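Local structure of SaTIE-TED (Staphylococcus aureus, 6FX6) at residues L8-W19 against T31-V40; I20-E28 against I48-I56. The protein is of unknown function in detail but is the thioester domain of a cell-wall-anchored surface protein, a domain class that probably mediates covalent attachment to host targets. All blocks are in the same frame, centred on the assembly; numbering follows the deposited sequence.

Contact 1: L8-W19 against T31-V40. With ZN (zinc ion), chain B; ZN (zinc ion), chain C.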
loop_
_atom_site.group_PDB
_atom_site.type_symbol
_atom_site.label_atom_id
_atom_site.label_comp_id
_atom_site.label_asym_id
_atom_site.label_seq_id
_atom_site.Cartn_x
_atom_site.Cartn_y
_atom_site.Cartn_z
ATOM N N LEU A 8 -12.991 -3.918 17.226
ATOM C CA LEU A 8 -11.980 -2.868 17.050
ATOM C C LEU A 8 -11.115 -2.789 18.303
ATOM O O LEU A 8 -11.621 -2.495 19.393
ATOM C CB LEU A 8 -12.633 -1.509 16.780
ATOM C CG LEU A 8 -11.718 -0.294 16.584
ATOM C CD1 LEU A 8 -10.755 -0.521 15.433
ATOM C CD2 LEU A 8 -12.545 0.958 16.346
ATOM N N ASP A 9 -9.824 -3.070 18.138
ATOM C CA ASP A 9 -8.836 -2.935 19.204
ATOM C C ASP A 9 -8.018 -1.669 18.981
ATOM O O ASP A 9 -8.041 -1.083 17.898
ATOM C CB ASP A 9 -7.907 -4.152 19.245
ATOM C CG ASP A 9 -8.651 -5.460 19.493
ATOM O OD1 ASP A 9 -9.653 -5.467 20.241
ATOM O OD2 ASP A 9 -8.220 -6.494 18.945
ATOM N N VAL A 10 -7.295 -1.262 20.017
ATOM C CA VAL A 10 -6.533 -0.022 19.996
ATOM C C VAL A 10 -5.280 -0.147 20.853
ATOM O O VAL A 10 -5.248 -0.929 21.796
ATOM C CB VAL A 10 -7.393 1.163 20.509
ATOM C CG1 VAL A 10 -7.732 1.013 21.988
ATOM C CG2 VAL A 10 -6.705 2.499 20.254
ATOM N N LYS A 11 -4.252 0.617 20.490
ATOM C CA LYS A 11 -3.146 0.931 21.382
ATOM C C LYS A 11 -3.034 2.447 21.419
ATOM O O LYS A 11 -2.951 3.094 20.376
ATOM C CB LYS A 11 -1.850 0.268 20.913
ATOM C CG LYS A 11 -1.886 -1.247 21.091
ATOM C CD LYS A 11 -0.508 -1.891 21.186
ATOM C CE LYS A 11 0.049 -2.268 19.823
ATOM N NZ LYS A 11 1.285 -3.088 19.938
ATOM N N TRP A 12 -3.073 3.011 22.622
ATOM C CA TRP A 12 -3.097 4.461 22.790
ATOM C C TRP A 12 -1.689 5.032 22.725
ATOM O O TRP A 12 -0.760 4.494 23.330
ATOM C CB TRP A 12 -3.766 4.844 24.114
ATOM C CG TRP A 12 -5.227 4.512 24.132
ATOM C CD1 TRP A 12 -5.836 3.514 24.834
ATOM C CD2 TRP A 12 -6.260 5.170 23.391
ATOM N NE1 TRP A 12 -7.185 3.515 24.583
ATOM C CE2 TRP A 12 -7.471 4.523 23.700
ATOM C CE3 TRP A 12 -6.277 6.250 22.497
ATOM C CZ2 TRP A 12 -8.695 4.921 23.150
ATOM C CZ3 TRP A 12 -7.495 6.645 21.946
ATOM C CH2 TRP A 12 -8.686 5.979 22.274
ATOM N N ILE A 13 -1.550 6.121 21.974
ATOM C CA ILE A 13 -0.321 6.889 21.903
ATOM C C ILE A 13 -0.601 8.185 22.656
ATOM O O ILE A 13 -1.354 9.035 22.184
ATOM C CB ILE A 13 0.057 7.177 20.435
ATOM C CG1 ILE A 13 0.285 5.855 19.680
ATOM C CG2 ILE A 13 1.290 8.078 20.356
ATOM C CD1 ILE A 13 0.227 5.975 18.172
ATOM N N ASP A 14 -0.019 8.319 23.841
ATOM C CA ASP A 14 -0.246 9.476 24.697
ATOM C C ASP A 14 1.082 9.883 25.324
ATOM O O ASP A 14 1.660 9.130 26.112
ATOM C CB ASP A 14 -1.287 9.141 25.780
ATOM C CG ASP A 14 -1.685 10.349 26.627
ATOM O OD1 ASP A 14 -1.398 11.497 26.232
ATOM O OD2 ASP A 14 -2.297 10.149 27.699
ATOM N N LYS A 15 1.561 11.071 24.959
ATOM C CA LYS A 15 2.796 11.614 25.514
ATOM C C LYS A 15 2.569 12.981 26.165
ATOM O O LYS A 15 3.512 13.751 26.340
ATOM C CB LYS A 15 3.868 11.660 24.417
ATOM C CG LYS A 15 4.259 10.273 23.926
ATOM C CD LYS A 15 5.258 10.302 22.779
ATOM C CE LYS A 15 5.428 8.912 22.175
ATOM N NZ LYS A 15 6.267 8.921 20.947
ATOM N N GLY A 16 1.324 13.263 26.559
ATOM C CA GLY A 16 0.950 14.560 27.130
ATOM C C GLY A 16 1.133 15.731 26.178
ATOM O O GLY A 16 1.285 16.865 26.619
ATOM N N ILE A 17 1.102 15.442 24.877
ATOM C CA ILE A 17 1.393 16.402 23.814
ATOM C C ILE A 17 0.111 16.607 23.021
ATOM O O ILE A 17 -0.571 15.633 22.698
ATOM C CB ILE A 17 2.454 15.832 22.837
ATOM C CG1 ILE A 17 3.807 15.668 23.532
ATOM C CG2 ILE A 17 2.621 16.714 21.601
ATOM C CD1 ILE A 17 4.725 14.657 22.864
ATOM N N ASN A 18 -0.206 17.861 22.705
ATOM C CA ASN A 18 -1.194 18.165 21.673
ATOM C C ASN A 18 -0.553 17.826 20.335
ATOM O O ASN A 18 0.374 18.503 19.907
ATOM C CB ASN A 18 -1.600 19.644 21.699
ATOM C CG ASN A 18 -2.395 20.019 22.938
ATOM O OD1 ASN A 18 -2.971 19.163 23.611
ATOM N ND2 ASN A 18 -2.437 21.312 23.240
ATOM N N TRP A 19 -1.027 16.758 19.698
ATOM C CA TRP A 19 -0.446 16.280 18.445
ATOM C C TRP A 19 -0.771 17.224 17.292
ATOM O O TRP A 19 0.127 17.623 16.540
ATOM C CB TRP A 19 -0.936 14.867 18.120
ATOM C CG TRP A 19 -0.426 13.816 19.056
ATOM C CD1 TRP A 19 -1.141 13.128 19.994
ATOM C CD2 TRP A 19 0.914 13.331 19.140
ATOM N NE1 TRP A 19 -0.322 12.240 20.658
ATOM C CE2 TRP A 19 0.946 12.345 20.149
ATOM C CE3 TRP A 19 2.094 13.637 18.460
ATOM C CZ2 TRP A 19 2.123 11.660 20.495
ATOM C CZ3 TRP A 19 3.268 12.952 18.796
ATOM C CH2 TRP A 19 3.271 11.977 19.808
ATOM N N THR A 31 -8.642 19.561 19.282
ATOM C CA THR A 31 -7.308 19.290 19.807
ATOM C C THR A 31 -7.157 17.799 20.084
ATOM O O THR A 31 -7.886 17.243 20.898
ATOM C CB THR A 31 -7.062 20.071 21.112
ATOM O OG1 THR A 31 -7.236 21.471 20.864
ATOM C CG2 THR A 31 -5.647 19.829 21.648
HETATM N N MSE A 32 -6.208 17.160 19.410
HETATM C CA MSE A 32 -5.927 15.742 19.634
HETATM C C MSE A 32 -4.703 15.626 20.501
HETATM O O MSE A 32 -3.576 15.782 20.024
HETATM C CB MSE A 32 -5.789 15.011 18.302
HETATM C CG MSE A 32 -6.816 13.887 18.251
HETATM SE SE MSE A 32 -6.636 12.967 16.541
HETATM C CE MSE A 32 -6.623 11.097 17.162
ATOM N N ASP A 33 -4.931 15.375 21.794
ATOM C CA ASP A 33 -3.851 15.193 22.772
ATOM C C ASP A 33 -3.540 13.712 23.076
ATOM O O ASP A 33 -2.832 13.398 24.029
ATOM C CB ASP A 33 -4.129 15.999 24.047
ATOM C CG ASP A 33 -5.366 15.534 24.806
ATOM O OD1 ASP A 33 -6.193 14.772 24.273
ATOM O OD2 ASP A 33 -5.522 15.957 25.959
ATOM N N ARG A 34 -4.084 12.815 22.257
ATOM C CA ARG A 34 -3.669 11.417 22.217
ATOM C C ARG A 34 -4.049 10.864 20.850
ATOM O O ARG A 34 -4.774 11.519 20.086
ATOM C CB ARG A 34 -4.336 10.596 23.327
ATOM C CG ARG A 34 -5.851 10.663 23.309
ATOM C CD ARG A 34 -6.514 9.500 24.036
ATOM N NE ARG A 34 -7.937 9.415 23.684
ATOM C CZ ARG A 34 -8.861 8.694 24.322
ATOM N NH1 ARG A 34 -10.119 8.713 23.875
ATOM N NH2 ARG A 34 -8.555 7.957 25.393
ATOM N N TRP A 35 -3.581 9.656 20.549
ATOM C CA TRP A 35 -3.811 9.064 19.241
ATOM C C TRP A 35 -4.120 7.582 19.338
ATOM O O TRP A 35 -3.404 6.828 20.006
ATOM C CB TRP A 35 -2.603 9.305 18.327
ATOM C CG TRP A 35 -3.003 9.478 16.918
ATOM C CD1 TRP A 35 -3.424 8.502 16.072
ATOM C CD2 TRP A 35 -3.053 10.703 16.182
ATOM N NE1 TRP A 35 -3.732 9.036 14.851
ATOM C CE2 TRP A 35 -3.512 10.388 14.886
ATOM C CE3 TRP A 35 -2.741 12.032 16.483
ATOM C CZ2 TRP A 35 -3.670 11.357 13.888
ATOM C CZ3 TRP A 35 -2.903 12.996 15.495
ATOM C CH2 TRP A 35 -3.362 12.653 14.214
ATOM N N ALA A 36 -5.196 7.182 18.666
ATOM C CA ALA A 36 -5.615 5.785 18.615
ATOM C C ALA A 36 -4.884 5.104 17.468
ATOM O O ALA A 36 -5.036 5.502 16.310
ATOM C CB ALA A 36 -7.119 5.687 18.413
ATOM N N LYS A 37 -4.065 4.109 17.797
ATOM C CA LYS A 37 -3.491 3.225 16.794
ATOM C C LYS A 37 -4.407 2.016 16.712
ATOM O O LYS A 37 -4.398 1.158 17.601
ATOM C CB LYS A 37 -2.069 2.815 17.170
ATOM C CG LYS A 37 -1.330 2.066 16.076
ATOM C CD LYS A 37 0.005 1.552 16.583
ATOM C CE LYS A 37 0.809 0.906 15.469
ATOM N NZ LYS A 37 2.051 0.282 15.993
ATOM N N PHE A 38 -5.194 1.956 15.641
ATOM C CA PHE A 38 -6.236 0.942 15.497
ATOM C C PHE A 38 -5.697 -0.394 14.999
ATOM O O PHE A 38 -4.842 -0.440 14.108
ATOM C CB PHE A 38 -7.320 1.421 14.526
ATOM C CG PHE A 38 -8.029 2.677 14.966
ATOM C CD1 PHE A 38 -8.926 2.649 16.031
ATOM C CD2 PHE A 38 -7.819 3.885 14.295
ATOM C CE1 PHE A 38 -9.593 3.805 16.427
ATOM C CE2 PHE A 38 -8.479 5.043 14.690
ATOM C CZ PHE A 38 -9.367 5.006 15.758
ATOM N N TYR A 39 -6.220 -1.472 15.575
ATOM C CA TYR A 39 -5.989 -2.833 15.100
ATOM C C TYR A 39 -7.335 -3.510 14.881
ATOM O O TYR A 39 -8.252 -3.312 15.666
ATOM C CB TYR A 39 -5.185 -3.642 16.125
ATOM C CG TYR A 39 -3.744 -3.207 16.269
ATOM C CD1 TYR A 39 -3.411 -2.063 16.991
ATOM C CD2 TYR A 39 -2.706 -3.951 15.699
ATOM C CE1 TYR A 39 -2.094 -1.660 17.130
ATOM C CE2 TYR A 39 -1.379 -3.560 15.841
ATOM C CZ TYR A 39 -1.080 -2.413 16.553
ATOM O OH TYR A 39 0.225 -2.010 16.691
ATOM N N VAL A 40 -7.446 -4.298 13.811
ATOM C CA VAL A 40 -8.610 -5.152 13.577
ATOM C C VAL A 40 -8.093 -6.537 13.232
ATOM O O VAL A 40 -7.412 -6.712 12.214
ATOM C CB VAL A 40 -9.511 -4.637 12.429
ATOM C CG1 VAL A 40 -10.746 -5.520 12.277
ATOM C CG2 VAL A 40 -9.915 -3.184 12.668
HETATM ZN ZN ZN B . -2.763 8.297 28.276
HETATM ZN ZN ZN C . -7.661 13.918 25.261
HETATM O O HOH W 1 -0.217 13.021 23.454
HETATM O O HOH W 2 -4.565 18.838 25.963
HETATM O O HOH W 3 -4.186 7.451 26.919
HETATM O O HOH W 4 -8.583 12.374 23.994
#
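Antiparallel pairing of two neighbouring strands in the large antiparallel beta-sheet of the thioester domain brings Leu8-Ile13 against Trp35-Val40, their axes 4.6 Å apart at 148°. Asp9 with Tyr39, Lys11 with Lys37 and Ile13 with Trp35 form the hydrogen-bonded pairs, two backbone bonds each, while Val10 faces Phe38 and Trp12 faces Ala36 in non-hydrogen-bonded pairs. On the face that carries Val10, Trp12 and Ala36, the guanidinium of Arg34 lies flat over the six-membered ring of Trp12, the planes 13° apart and Arg34 CZ 3.7 Å from the ring centroid, a stacked cation-pi pair. The chain of Arg34 reaches it by running extended from CG to NE, after a first torsion (56°) that sets CG between its backbone N and carbonyl carbon. Val10 CG2 sits over the opposite face of the indole, which is thus held between an aliphatic branch and a planar cation. On the face that carries Ile13 and Trp35, the edge of the Trp35 indole points at the face of Trp19 in an offset edge-to-face pair, the two ring planes nearly perpendicular, with Trp35 CE3 3.7 Å from Trp19 CB; helix 94-107 packs on Trp35 through Ile98, Gln101 and Met102. Lys11 CE touches Tyr39 OH, whose hydroxyl takes a hydrogen bond from Lys37 NZ; that ammonium is also bonded to Tyr86. Beyond the paired strands, Asp14 OD1 accepts from Gly16 N in an Asx turn, and Trp19 N bonds to Met32 O at 2.7 Å. Two loop aspartates each bind a zinc ion, Asp14 through OD2 and Asp33 through OD1. A water bridges the two segments here, donating to Asn18 OD1 at 2.9 Å and to Asp33 OD2 at 3.0 Å.

Contact 2: I20-E28 against I48-I56. With ACT (acetate ion), chain D; ACT (acetate ion), chain E.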
loop_
_atom_site.group_PDB
_atom_site.type_symbol
_atom_site.label_atom_id
_atom_site.label_comp_id
_atom_site.label_asym_id
_atom_site.label_seq_id
_atom_site.Cartn_x
_atom_site.Cartn_y
_atom_site.Cartn_z
ATOM N N ILE A 20 -2.055 17.562 17.160
ATOM C CA ILE A 20 -2.534 18.526 16.165
ATOM C C ILE A 20 -3.747 19.304 16.663
ATOM O O ILE A 20 -4.463 18.861 17.568
ATOM C CB ILE A 20 -2.943 17.850 14.836
ATOM C CG1 ILE A 20 -3.932 16.697 15.083
ATOM C CG2 ILE A 20 -1.716 17.358 14.083
ATOM C CD1 ILE A 20 -4.474 16.064 13.818
ATOM N N VAL A 21 -3.953 20.474 16.066
ATOM C CA VAL A 21 -5.228 21.171 16.122
ATOM C C VAL A 21 -5.727 21.181 14.679
ATOM O O VAL A 21 -5.082 21.779 13.809
ATOM C CB VAL A 21 -5.087 22.606 16.665
ATOM C CG1 VAL A 21 -6.431 23.332 16.624
ATOM C CG2 VAL A 21 -4.522 22.580 18.082
ATOM N N TYR A 22 -6.855 20.514 14.427
ATOM C CA TYR A 22 -7.353 20.342 13.063
ATOM C C TYR A 22 -8.854 20.527 12.930
ATOM O O TYR A 22 -9.593 20.482 13.913
ATOM C CB TYR A 22 -6.950 18.966 12.528
ATOM C CG TYR A 22 -7.841 17.820 12.953
ATOM C CD1 TYR A 22 -7.760 17.288 14.238
ATOM C CD2 TYR A 22 -8.750 17.250 12.062
ATOM C CE1 TYR A 22 -8.568 16.229 14.632
ATOM C CE2 TYR A 22 -9.562 16.189 12.440
ATOM C CZ TYR A 22 -9.469 15.678 13.726
ATOM O OH TYR A 22 -10.274 14.620 14.101
ATOM N N SER A 23 -9.276 20.726 11.682
ATOM C CA SER A 23 -10.682 20.817 11.307
ATOM C C SER A 23 -10.976 19.823 10.182
ATOM O O SER A 23 -10.135 19.580 9.317
ATOM C CB SER A 23 -11.027 22.239 10.865
ATOM O OG SER A 23 -10.890 23.141 11.945
ATOM N N ALA A 24 -12.171 19.244 10.224
ATOM C CA ALA A 24 -12.622 18.284 9.225
ATOM C C ALA A 24 -14.140 18.173 9.310
ATOM O O ALA A 24 -14.658 17.691 10.315
ATOM C CB ALA A 24 -11.974 16.933 9.468
ATOM N N LYS A 25 -14.840 18.646 8.274
ATOM C CA LYS A 25 -16.311 18.715 8.264
ATOM C C LYS A 25 -16.828 19.583 9.435
ATOM O O LYS A 25 -16.267 20.651 9.676
ATOM C CB LYS A 25 -16.935 17.306 8.245
ATOM C CG LYS A 25 -16.576 16.448 7.043
ATOM C CD LYS A 25 -17.713 15.476 6.752
ATOM C CE LYS A 25 -17.291 14.316 5.873
ATOM N NZ LYS A 25 -18.440 13.386 5.698
ATOM N N ASP A 26 -17.884 19.151 10.134
ATOM C CA ASP A 26 -18.397 19.842 11.332
ATOM C C ASP A 26 -17.380 19.979 12.478
ATOM O O ASP A 26 -17.398 20.977 13.198
ATOM C CB ASP A 26 -19.683 19.163 11.851
ATOM C CG ASP A 26 -19.478 17.693 12.221
ATOM O OD1 ASP A 26 -18.850 16.953 11.428
ATOM O OD2 ASP A 26 -19.958 17.277 13.300
ATOM N N ARG A 27 -16.505 18.986 12.643
ATOM C CA ARG A 27 -15.433 19.053 13.643
ATOM C C ARG A 27 -14.471 20.194 13.304
ATOM O O ARG A 27 -13.727 20.108 12.327
ATOM C CB ARG A 27 -14.681 17.719 13.715
ATOM C CG ARG A 27 -13.549 17.678 14.729
ATOM C CD ARG A 27 -12.942 16.288 14.840
ATOM N NE ARG A 27 -13.788 15.390 15.626
ATOM C CZ ARG A 27 -13.418 14.198 16.098
ATOM N NH1 ARG A 27 -12.193 13.708 15.881
ATOM N NH2 ARG A 27 -14.288 13.481 16.804
ATOM N N GLU A 28 -14.517 21.260 14.105
ATOM C CA GLU A 28 -13.694 22.458 13.912
ATOM C C GLU A 28 -12.753 22.649 15.103
ATOM O O GLU A 28 -13.175 22.504 16.255
ATOM C CB GLU A 28 -14.584 23.697 13.774
ATOM C CG GLU A 28 -15.345 23.792 12.458
ATOM C CD GLU A 28 -16.362 24.925 12.431
ATOM O OE1 GLU A 28 -16.935 25.261 13.493
ATOM O OE2 GLU A 28 -16.605 25.481 11.335
ATOM N N ILE A 48 -10.981 6.509 8.689
ATOM C CA ILE A 48 -11.259 7.069 7.353
ATOM C C ILE A 48 -12.505 7.970 7.346
ATOM O O ILE A 48 -13.156 8.143 6.315
ATOM C CB ILE A 48 -11.363 5.959 6.274
ATOM C CG1 ILE A 48 -12.395 4.891 6.672
ATOM C CG2 ILE A 48 -9.996 5.333 6.036
ATOM C CD1 ILE A 48 -12.576 3.794 5.647
ATOM N N GLU A 49 -12.819 8.535 8.511
ATOM C CA GLU A 49 -13.776 9.628 8.657
ATOM C C GLU A 49 -13.213 10.561 9.743
ATOM O O GLU A 49 -13.502 10.372 10.924
ATOM C CB GLU A 49 -15.137 9.095 9.086
ATOM C CG GLU A 49 -15.942 8.453 7.976
ATOM C CD GLU A 49 -17.289 7.961 8.467
ATOM O OE1 GLU A 49 -17.311 7.146 9.412
ATOM O OE2 GLU A 49 -18.324 8.390 7.913
ATOM N N PRO A 50 -12.399 11.562 9.355
ATOM C CA PRO A 50 -11.688 12.385 10.351
ATOM C C PRO A 50 -12.555 13.221 11.319
ATOM O O PRO A 50 -12.037 13.705 12.331
ATOM C CB PRO A 50 -10.813 13.305 9.486
ATOM C CG PRO A 50 -11.485 13.349 8.160
ATOM C CD PRO A 50 -12.107 12.000 7.977
ATOM N N ASN A 51 -13.842 13.384 11.007
ATOM C CA ASN A 51 -14.791 14.125 11.851
ATOM C C ASN A 51 -15.550 13.286 12.906
ATOM O O ASN A 51 -16.487 13.797 13.519
ATOM C CB ASN A 51 -15.814 14.834 10.952
ATOM C CG ASN A 51 -16.818 13.875 10.339
ATOM O OD1 ASN A 51 -16.440 12.816 9.831
ATOM N ND2 ASN A 51 -18.095 14.233 10.391
ATOM N N LYS A 52 -15.164 12.025 13.119
ATOM C CA LYS A 52 -15.905 11.132 14.021
ATOM C C LYS A 52 -15.014 10.358 14.980
ATOM O O LYS A 52 -13.860 10.046 14.668
ATOM C CB LYS A 52 -16.725 10.133 13.213
ATOM C CG LYS A 52 -17.866 10.766 12.449
ATOM C CD LYS A 52 -18.696 9.711 11.746
ATOM C CE LYS A 52 -19.987 10.301 11.209
ATOM N NZ LYS A 52 -20.908 9.226 10.757
ATOM N N GLU A 53 -15.578 10.042 16.144
ATOM C CA GLU A 53 -14.934 9.163 17.125
ATOM C C GLU A 53 -15.194 7.691 16.793
ATOM O O GLU A 53 -16.309 7.323 16.415
ATOM C CB GLU A 53 -15.412 9.497 18.552
ATOM C CG GLU A 53 -16.743 8.880 19.003
ATOM C CD GLU A 53 -17.949 9.257 18.139
ATOM O OE1 GLU A 53 -17.964 10.366 17.554
ATOM O OE2 GLU A 53 -18.887 8.435 18.040
ATOM N N ALA A 54 -14.168 6.856 16.945
ATOM C CA ALA A 54 -14.294 5.412 16.739
ATOM C C ALA A 54 -14.921 4.730 17.964
ATOM O O ALA A 54 -14.772 5.213 19.090
ATOM C CB ALA A 54 -12.935 4.802 16.428
ATOM N N ALA A 55 -15.613 3.611 17.726
ATOM C CA ALA A 55 -16.237 2.808 18.790
ATOM C C ALA A 55 -15.302 1.687 19.242
ATOM O O ALA A 55 -15.471 0.525 18.863
ATOM C CB ALA A 55 -17.565 2.236 18.311
ATOM N N ILE A 56 -14.319 2.052 20.062
ATOM C CA ILE A 56 -13.319 1.112 20.577
ATOM C C ILE A 56 -13.998 -0.000 21.373
ATOM O O ILE A 56 -14.892 0.261 22.171
ATOM C CB ILE A 56 -12.280 1.813 21.501
ATOM C CG1 ILE A 56 -11.462 2.870 20.739
ATOM C CG2 ILE A 56 -11.350 0.797 22.173
ATOM C CD1 ILE A 56 -10.766 2.362 19.502
HETATM C C ACT D . -17.398 16.578 17.449
HETATM O O ACT D . -17.149 15.461 16.948
HETATM O OXT ACT D . -18.334 16.753 18.261
HETATM C CH3 ACT D . -16.547 17.746 17.061
HETATM C C ACT E . -11.125 10.793 18.817
HETATM O O ACT E . -9.958 10.375 18.661
HETATM O OXT ACT E . -11.625 11.652 18.058
HETATM C CH3 ACT E . -11.947 10.246 19.948
#
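Two reverse turns meet here, a type II' turn from Ala24 to Arg27 that joins strands 20-24 and 27-28 in a beta-hairpin, closed by Ala24 N to Arg27 O, and a type I turn from Glu49 to Lys52 in the loop after strand 43-47; their nearest alpha carbons are those of Arg27 and Asn51, 5.3 Å apart. Tyr22 reaches across with its hydroxyl and donates to Pro50 O at 2.7 Å, nearly in line with the carbonyl bond and with that oxygen close to the plane of the phenol ring. The same hydroxyl accepts a hydrogen bond from Arg27 NH1, 2.8 Å from Tyr22 OH and near the guanidinium plane, which makes it a relay between the arginine and the proline carbonyl. Arg27 starts with CG trans to its backbone N (chi1 -180°) and bends at chi3 (-77°), bringing one guanidinium face over the backbone at Asn51 and Lys52. Two residues on from Tyr22, the methyl of Ala24 packs on the proline ring, its CB 3.8 Å from Pro50 CB. At the hairpin tip Asn51 ND2 donates to Asp26 OD1 at 3.0 Å in an almost straight bond (173°), met nearly along the carboxylate C-O axis. The Asp26 and Asn51 side chains cross at about a right angle, their flat groups steeply inclined, and the aliphatic part of Lys25 runs against Asn51, with Lys25 CB 3.8 Å from Asn51 CB. Arg27 NH1 also binds an acetate, whose OXT lies 3.0 Å away, while the bond from NH2 to a second acetate is weak. With both ions probably from the crystallisation liquor, the chemistry implies a guanidinium positioned by Tyr22 and by a cation-pi contact with Phe30, its NH1 still able to take an anion and its charge probably strengthening the hydroxyl as a donor to Pro50.

How the contacts relate
The centres of contact 1 and contact 2 are about 13 Å apart, on the same side of the chain's centre, and the segments alternate along the sequence: 8-19, 20-28, 31-40, then 48-56. Strand 30-40 belongs to contact 1, where it pairs with strand 5-13, and it also pairs with strand 20-24 of contact 2, so both reach the same sheet. Direct bridges join the two: Ile20 O is probably hydrogen-bonded to Met32 N, Trp35 packs on Ile20, and Phe38 meets Ala54 and Ile56. The loop 48-56, which is part of the thioester domain, thus meets the hairpin through Pro50 and Asn51 and the paired strands through Ala54 and Ile56.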